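Local coordinates for protein NANS (YJHS), A 9-O-acetyl N-acetylneuraminic acid esterase (Escherichia coli O157:H7 EDL933, PDB 3PT5) that removes the 9-O-acetyl group from 9-O-acetyl-N-acetylneuraminic acid, a step probably needed for growth on this host sialic acid, at residues Asn181-Phe193 and Asp230-Trp242. Sequence-based numbering, arbitrary orientation.
Sequences NKFLGVCWMQGEF and DAPWFCGDTTWYW
V186 covers one face of the W233 indole, with CB 3.9 Å from the centroid of the five-membered ring. CZ3 of W233 reaches one face of W188, near its rim. The two indoles are inclined at 54°. Q190 CB lies on the opposite face of W188. Y241 CD2 lies over one face of the W242 indole, edge first, and E192 CG over the opposite face, 3.4 Å from the five-membered ring centroid. The F234 ring receives L184 O in plane at its edge.

Chi1 of E192 (-77°) puts CG anti to the carbonyl carbon and over the indole; the bend at chi2 turns the carboxylate toward T238. T238 OG1 donates to E192 OE2 at 2.7 Å, on the anti side and 32° out of the carboxylate plane. OE2 also accepts from N31 ND2 and from a water that bridges it to D237 O.

Strands 182-189 and 233-236 run parallel. V186 N binds P232 O, and W188 N binds F234 O at 2.8 Å. F234 N and G236 N return bonds to V186 O and W188 O. V186, W188 and W233 face helix 203-218, while C187 and F234 face helix 315-335. This is adjacent parallel pairing in the central helix-flanked sheet of an SGNH hydrolase.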
# COMPACT_ATOMS: atom_id res chain seq x y z
N ASN A 181 2.90 -18.08 -11.23
CA ASN A 181 2.63 -16.72 -10.79
C ASN A 181 3.57 -15.75 -11.48
O ASN A 181 4.73 -16.09 -11.74
CB ASN A 181 2.73 -16.61 -9.27
CG ASN A 181 1.53 -17.23 -8.55
OD1 ASN A 181 0.54 -17.65 -9.17
ND2 ASN A 181 1.61 -17.26 -7.23
N LYS A 182 3.07 -14.55 -11.80
CA LYS A 182 3.85 -13.56 -12.54
C LYS A 182 3.93 -12.27 -11.71
O LYS A 182 2.92 -11.83 -11.20
CB LYS A 182 3.18 -13.26 -13.87
CG LYS A 182 3.17 -14.46 -14.87
CD LYS A 182 4.56 -15.01 -15.19
CE LYS A 182 4.48 -16.13 -16.25
NZ LYS A 182 5.81 -16.74 -16.48
N PHE A 183 5.12 -11.68 -11.59
CA PHE A 183 5.33 -10.49 -10.75
C PHE A 183 5.13 -9.21 -11.56
O PHE A 183 5.84 -8.97 -12.55
CB PHE A 183 6.74 -10.51 -10.14
CG PHE A 183 6.97 -9.50 -9.03
CD1 PHE A 183 6.11 -9.40 -7.92
CD2 PHE A 183 8.08 -8.66 -9.09
CE1 PHE A 183 6.36 -8.48 -6.91
CE2 PHE A 183 8.33 -7.73 -8.08
CZ PHE A 183 7.47 -7.63 -7.00
N LEU A 184 4.25 -8.34 -11.09
CA LEU A 184 3.96 -7.10 -11.82
C LEU A 184 4.81 -5.94 -11.32
O LEU A 184 4.89 -4.90 -11.98
CB LEU A 184 2.49 -6.72 -11.68
CG LEU A 184 1.41 -7.55 -12.39
CD1 LEU A 184 0.03 -7.11 -11.90
CD2 LEU A 184 1.53 -7.44 -13.93
N GLY A 185 5.38 -6.08 -10.12
CA GLY A 185 6.21 -5.01 -9.55
C GLY A 185 5.78 -4.61 -8.16
O GLY A 185 5.00 -5.32 -7.52
N VAL A 186 6.36 -3.51 -7.68
CA VAL A 186 6.14 -3.00 -6.33
C VAL A 186 5.46 -1.64 -6.44
O VAL A 186 5.91 -0.78 -7.17
CB VAL A 186 7.48 -2.83 -5.56
CG1 VAL A 186 7.27 -2.21 -4.17
CG2 VAL A 186 8.24 -4.16 -5.46
N CYS A 187 4.36 -1.47 -5.71
CA CYS A 187 3.77 -0.15 -5.49
C CYS A 187 4.30 0.33 -4.16
O CYS A 187 3.99 -0.21 -3.12
CB CYS A 187 2.23 -0.24 -5.45
SG CYS A 187 1.56 -0.78 -7.04
N TRP A 188 5.10 1.38 -4.23
CA TRP A 188 5.84 1.93 -3.08
C TRP A 188 5.34 3.34 -2.82
O TRP A 188 5.41 4.16 -3.72
CB TRP A 188 7.31 2.00 -3.48
CG TRP A 188 8.20 2.62 -2.48
CD1 TRP A 188 8.74 3.87 -2.54
CD2 TRP A 188 8.67 2.03 -1.24
NE1 TRP A 188 9.54 4.10 -1.42
CE2 TRP A 188 9.49 3.00 -0.61
CE3 TRP A 188 8.45 0.80 -0.59
CZ2 TRP A 188 10.11 2.77 0.63
CZ3 TRP A 188 9.07 0.58 0.65
CH2 TRP A 188 9.90 1.55 1.23
N MET A 189 4.89 3.65 -1.59
CA MET A 189 4.62 5.04 -1.23
C MET A 189 5.23 5.26 0.11
O MET A 189 4.73 4.74 1.10
CB MET A 189 3.11 5.37 -1.16
CG MET A 189 2.50 5.34 -2.54
SD MET A 189 0.75 5.56 -2.62
CE MET A 189 0.58 7.28 -2.16
N GLN A 190 6.33 5.99 0.12
CA GLN A 190 7.09 6.22 1.33
C GLN A 190 7.95 7.46 1.17
O GLN A 190 8.37 7.81 0.07
CB GLN A 190 7.98 5.02 1.58
CG GLN A 190 8.59 4.97 2.97
CD GLN A 190 9.83 5.81 3.09
OE1 GLN A 190 10.56 5.97 2.13
NE2 GLN A 190 10.07 6.35 4.29
N GLY A 191 8.17 8.13 2.29
CA GLY A 191 9.08 9.27 2.34
C GLY A 191 8.71 10.28 3.38
O GLY A 191 9.57 11.01 3.89
N GLU A 192 7.42 10.31 3.72
CA GLU A 192 6.85 11.39 4.56
C GLU A 192 7.67 11.63 5.83
O GLU A 192 8.02 12.77 6.12
CB GLU A 192 5.45 11.02 4.99
CG GLU A 192 4.37 11.20 3.90
CD GLU A 192 4.18 9.99 3.01
OE1 GLU A 192 4.92 9.00 3.11
OE2 GLU A 192 3.23 10.04 2.15
N PHE A 193 7.92 10.59 6.61
CA PHE A 193 8.63 10.82 7.90
C PHE A 193 10.07 11.24 7.68
O PHE A 193 10.62 12.04 8.45
CB PHE A 193 8.54 9.61 8.82
CG PHE A 193 7.31 9.60 9.68
CD1 PHE A 193 6.12 10.19 9.23
CD2 PHE A 193 7.33 9.03 10.94
CE1 PHE A 193 4.99 10.19 10.01
CE2 PHE A 193 6.19 9.04 11.74
CZ PHE A 193 5.04 9.62 11.29
N ASP A 230 14.90 -6.38 -13.26
CA ASP A 230 14.71 -5.11 -12.58
C ASP A 230 13.21 -4.80 -12.54
O ASP A 230 12.74 -3.86 -13.19
CB ASP A 230 15.43 -3.97 -13.32
CG ASP A 230 16.94 -4.01 -13.15
OD1 ASP A 230 17.46 -4.70 -12.22
OD2 ASP A 230 17.62 -3.33 -13.95
N ALA A 231 12.48 -5.57 -11.73
CA ALA A 231 11.03 -5.42 -11.64
C ALA A 231 10.72 -3.96 -11.29
O ALA A 231 11.41 -3.38 -10.45
CB ALA A 231 10.46 -6.37 -10.62
N PRO A 232 9.71 -3.36 -11.95
CA PRO A 232 9.37 -1.97 -11.69
C PRO A 232 8.91 -1.68 -10.25
O PRO A 232 8.16 -2.45 -9.64
CB PRO A 232 8.22 -1.68 -12.65
CG PRO A 232 7.60 -2.99 -12.93
CD PRO A 232 8.74 -4.00 -12.86
N TRP A 233 9.38 -0.55 -9.77
CA TRP A 233 8.88 0.09 -8.56
C TRP A 233 8.09 1.31 -9.00
O TRP A 233 8.63 2.25 -9.56
CB TRP A 233 10.02 0.52 -7.63
CG TRP A 233 10.59 -0.64 -6.90
CD1 TRP A 233 11.08 -1.77 -7.46
CD2 TRP A 233 10.77 -0.78 -5.48
NE1 TRP A 233 11.54 -2.63 -6.49
CE2 TRP A 233 11.37 -2.05 -5.26
CE3 TRP A 233 10.47 0.03 -4.37
CZ2 TRP A 233 11.66 -2.53 -3.97
CZ3 TRP A 233 10.78 -0.44 -3.08
CH2 TRP A 233 11.38 -1.70 -2.90
N PHE A 234 6.79 1.26 -8.74
CA PHE A 234 5.89 2.37 -8.99
C PHE A 234 5.80 3.19 -7.72
O PHE A 234 5.24 2.76 -6.71
CB PHE A 234 4.52 1.85 -9.40
CG PHE A 234 4.58 1.00 -10.62
CD1 PHE A 234 4.61 1.58 -11.89
CD2 PHE A 234 4.66 -0.38 -10.49
CE1 PHE A 234 4.67 0.76 -13.04
CE2 PHE A 234 4.72 -1.20 -11.62
CZ PHE A 234 4.75 -0.62 -12.90
N CYS A 235 6.47 4.33 -7.76
CA CYS A 235 6.67 5.10 -6.53
C CYS A 235 5.68 6.26 -6.53
O CYS A 235 5.71 7.13 -7.41
CB CYS A 235 8.11 5.61 -6.46
SG CYS A 235 9.29 4.29 -6.43
N GLY A 236 4.77 6.27 -5.57
CA GLY A 236 3.72 7.26 -5.54
C GLY A 236 4.10 8.53 -4.80
O GLY A 236 4.94 8.54 -3.89
N ASP A 237 3.42 9.60 -5.18
CA ASP A 237 3.58 10.91 -4.55
C ASP A 237 2.95 10.94 -3.14
O ASP A 237 2.45 9.91 -2.61
CB ASP A 237 2.93 11.94 -5.48
CG ASP A 237 3.55 13.35 -5.38
OD1 ASP A 237 4.42 13.59 -4.52
OD2 ASP A 237 3.15 14.22 -6.20
N THR A 238 2.97 12.11 -2.51
CA THR A 238 2.40 12.28 -1.18
C THR A 238 1.38 13.43 -1.22
O THR A 238 1.11 13.99 -2.30
CB THR A 238 3.50 12.50 -0.12
OG1 THR A 238 2.91 12.51 1.19
CG2 THR A 238 4.26 13.77 -0.37
N THR A 239 0.78 13.75 -0.07
CA THR A 239 -0.27 14.78 -0.02
C THR A 239 0.29 16.19 -0.01
O THR A 239 1.48 16.40 0.26
CB THR A 239 -1.17 14.66 1.22
OG1 THR A 239 -0.51 15.22 2.36
CG2 THR A 239 -1.53 13.21 1.48
N TRP A 240 -0.60 17.15 -0.20
CA TRP A 240 -0.21 18.54 -0.28
C TRP A 240 0.40 19.03 1.01
O TRP A 240 1.23 19.93 0.99
CB TRP A 240 -1.40 19.42 -0.65
CG TRP A 240 -2.57 19.44 0.31
CD1 TRP A 240 -3.74 18.72 0.19
CD2 TRP A 240 -2.72 20.28 1.46
NE1 TRP A 240 -4.60 19.06 1.23
CE2 TRP A 240 -4.00 20.01 2.01
CE3 TRP A 240 -1.90 21.24 2.09
CZ2 TRP A 240 -4.47 20.64 3.17
CZ3 TRP A 240 -2.38 21.87 3.25
CH2 TRP A 240 -3.64 21.56 3.78
N TYR A 241 -0.03 18.44 2.13
CA TYR A 241 0.53 18.81 3.46
C TYR A 241 2.06 18.67 3.47
O TYR A 241 2.82 19.61 3.88
CB TYR A 241 -0.10 17.96 4.58
CG TYR A 241 0.70 18.13 5.86
CD1 TYR A 241 0.54 19.27 6.65
CD2 TYR A 241 1.65 17.20 6.24
CE1 TYR A 241 1.29 19.46 7.80
CE2 TYR A 241 2.43 17.37 7.39
CZ TYR A 241 2.24 18.52 8.15
OH TYR A 241 2.98 18.71 9.28
N TRP A 242 2.53 17.50 3.03
CA TRP A 242 3.95 17.15 3.09
C TRP A 242 4.77 17.98 2.09
O TRP A 242 5.82 18.52 2.41
CB TRP A 242 4.09 15.66 2.80
CG TRP A 242 3.46 14.82 3.87
CD1 TRP A 242 2.25 14.16 3.81
CD2 TRP A 242 3.98 14.60 5.19
NE1 TRP A 242 2.02 13.50 4.99
CE2 TRP A 242 3.04 13.76 5.87
CE3 TRP A 242 5.14 15.01 5.86
CZ2 TRP A 242 3.23 13.32 7.18
CZ3 TRP A 242 5.34 14.57 7.19
CH2 TRP A 242 4.38 13.73 7.84
O HOH W 1 6.84 7.07 -2.67
O HOH W 2 4.14 8.90 -0.35